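Local coordinates for unknown protein (Arabidopsis thaliana, PDB 2GM3) that binds adenosine monophosphate and belongs to the universal stress protein family, its cellular role being unknown, at residues A[91-96]-A[103-108]. Sequence-based numbering, arbitrary orientation.
Sequences FFVNKC and CEAWIK
Cys-103 pushes its sulfur into the shallow hollow between Val-93 and Cys-96, two residues that sit almost one helical turn apart on the same flank of the helix. SG of Cys-103 rests 3.6 Å from CB of Cys-96. It lies 3.9 Å from CG2 of Val-93, with CG1 of the valine also near, so one thiol from the strand is the bump and two neighbouring helix side chains form the corner that takes it. CB of Cys-103 already faces the helix, and a chi1 of 63°, with SG between the backbone N and the carbonyl carbon, carries the sulfur on toward Val-93. In the cysteine pair each sulfur lies nearer the other residue's CB than the other sulfur: SG of Cys-96 is 3.8 Å from CB of Cys-103, while the two SG atoms stand 4.1 Å apart, too far for a disulfide. Val-93 in turn enters the gap between alternate strand residues. Its CG2, anti to the carbonyl carbon, meets CB of Ala-105 methyl to methyl at 3.5 Å. All these meetings are apolar, and together they bury 175 Å² over the two surfaces. The short helix and strand axes run antiparallel at 178° and approach to 8.9 Å, as expected for a helix that lies on a sheet and turns straight back into its next strand. This is the alpha-to-beta return of a beta-alpha-beta crossover in the Rossmann-like universal stress protein fold. Strand 102-109 forms one edge of the chain's parallel sheet and pairs with strand 46-54, whose Leu-50 also touches Val-93. Helix 25-39 flanks helix 81-99, with Phe-31 against Cys-96, while helix 112-123 packs on Trp-106 and Lys-108.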
# COMPACT_ATOMS: atom_id res chain seq x y z
N PHE A 91 10.88 -10.65 17.04
CA PHE A 91 10.62 -9.25 17.36
C PHE A 91 9.20 -8.82 16.95
O PHE A 91 8.49 -8.26 17.77
CB PHE A 91 11.68 -8.28 16.80
CG PHE A 91 11.29 -6.82 16.94
CD1 PHE A 91 11.59 -6.12 18.10
CD2 PHE A 91 10.60 -6.16 15.90
CE1 PHE A 91 11.22 -4.76 18.24
CE2 PHE A 91 10.21 -4.80 16.03
CZ PHE A 91 10.53 -4.11 17.20
N PHE A 92 8.79 -9.15 15.74
CA PHE A 92 7.48 -8.73 15.25
C PHE A 92 6.32 -9.52 15.81
O PHE A 92 5.23 -8.99 15.99
CB PHE A 92 7.44 -8.73 13.71
CG PHE A 92 8.29 -7.67 13.10
CD1 PHE A 92 9.58 -7.98 12.65
CD2 PHE A 92 7.82 -6.37 12.96
CE1 PHE A 92 10.38 -6.99 12.07
CE2 PHE A 92 8.62 -5.37 12.38
CZ PHE A 92 9.90 -5.67 11.94
N VAL A 93 6.57 -10.80 16.10
CA VAL A 93 5.56 -11.66 16.66
C VAL A 93 5.26 -11.19 18.09
O VAL A 93 4.10 -11.17 18.53
CB VAL A 93 6.01 -13.13 16.51
CG1 VAL A 93 5.27 -14.11 17.51
CG2 VAL A 93 5.86 -13.55 15.04
N ASN A 94 6.29 -10.74 18.80
CA ASN A 94 6.08 -10.17 20.12
C ASN A 94 5.26 -8.91 20.06
O ASN A 94 4.39 -8.70 20.90
CB ASN A 94 7.41 -9.95 20.82
CG ASN A 94 7.91 -11.21 21.50
OD1 ASN A 94 7.27 -11.74 22.39
ND2 ASN A 94 9.08 -11.67 21.09
N LYS A 95 5.53 -8.09 19.03
CA LYS A 95 4.85 -6.82 18.80
C LYS A 95 3.36 -7.05 18.55
O LYS A 95 2.52 -6.34 19.09
CB LYS A 95 5.47 -6.08 17.62
CG LYS A 95 6.87 -5.46 17.84
CD LYS A 95 6.92 -4.48 19.02
CE LYS A 95 7.73 -5.05 20.17
NZ LYS A 95 8.06 -4.00 21.20
N CYS A 96 3.06 -8.08 17.75
CA CYS A 96 1.69 -8.53 17.50
C CYS A 96 0.98 -9.08 18.73
O CYS A 96 -0.20 -8.77 18.98
CB CYS A 96 1.72 -9.58 16.41
SG CYS A 96 2.13 -8.85 14.84
N CYS A 103 -1.02 -13.34 14.26
CA CYS A 103 0.03 -13.31 13.28
C CYS A 103 0.56 -14.69 12.94
O CYS A 103 0.40 -15.64 13.69
CB CYS A 103 1.19 -12.41 13.74
SG CYS A 103 2.01 -12.96 15.21
N GLU A 104 1.18 -14.76 11.78
CA GLU A 104 1.94 -15.91 11.35
C GLU A 104 3.24 -15.40 10.80
O GLU A 104 3.26 -14.44 10.04
CB GLU A 104 1.20 -16.64 10.26
CG GLU A 104 -0.01 -17.35 10.78
CD GLU A 104 -0.51 -18.45 9.85
OE1 GLU A 104 -0.40 -18.32 8.61
OE2 GLU A 104 -1.01 -19.45 10.38
N ALA A 105 4.34 -16.03 11.17
CA ALA A 105 5.63 -15.55 10.71
C ALA A 105 6.46 -16.71 10.22
O ALA A 105 6.49 -17.75 10.86
CB ALA A 105 6.35 -14.80 11.82
N TRP A 106 7.12 -16.51 9.09
CA TRP A 106 7.99 -17.56 8.57
C TRP A 106 9.07 -16.99 7.67
O TRP A 106 9.06 -15.78 7.32
CB TRP A 106 7.18 -18.61 7.83
CG TRP A 106 6.66 -18.12 6.57
CD1 TRP A 106 7.19 -18.34 5.34
CD2 TRP A 106 5.52 -17.29 6.38
NE1 TRP A 106 6.45 -17.70 4.40
CE2 TRP A 106 5.41 -17.06 5.00
CE3 TRP A 106 4.56 -16.74 7.24
CZ2 TRP A 106 4.36 -16.28 4.44
CZ3 TRP A 106 3.51 -15.99 6.69
CH2 TRP A 106 3.44 -15.75 5.30
N ILE A 107 9.99 -17.88 7.31
CA ILE A 107 11.14 -17.54 6.52
C ILE A 107 11.11 -18.33 5.23
O ILE A 107 10.77 -19.51 5.24
CB ILE A 107 12.42 -17.85 7.31
CG1 ILE A 107 12.49 -16.91 8.53
CG2 ILE A 107 13.66 -17.73 6.40
CD1 ILE A 107 13.60 -17.16 9.54
N LYS A 108 11.41 -17.66 4.12
CA LYS A 108 11.66 -18.31 2.85
C LYS A 108 13.06 -17.93 2.39
O LYS A 108 13.62 -16.94 2.85
CB LYS A 108 10.61 -17.86 1.84
CG LYS A 108 9.22 -18.44 2.10
CD LYS A 108 9.14 -19.92 1.71
CE LYS A 108 7.79 -20.51 2.06
NZ LYS A 108 7.79 -22.01 1.90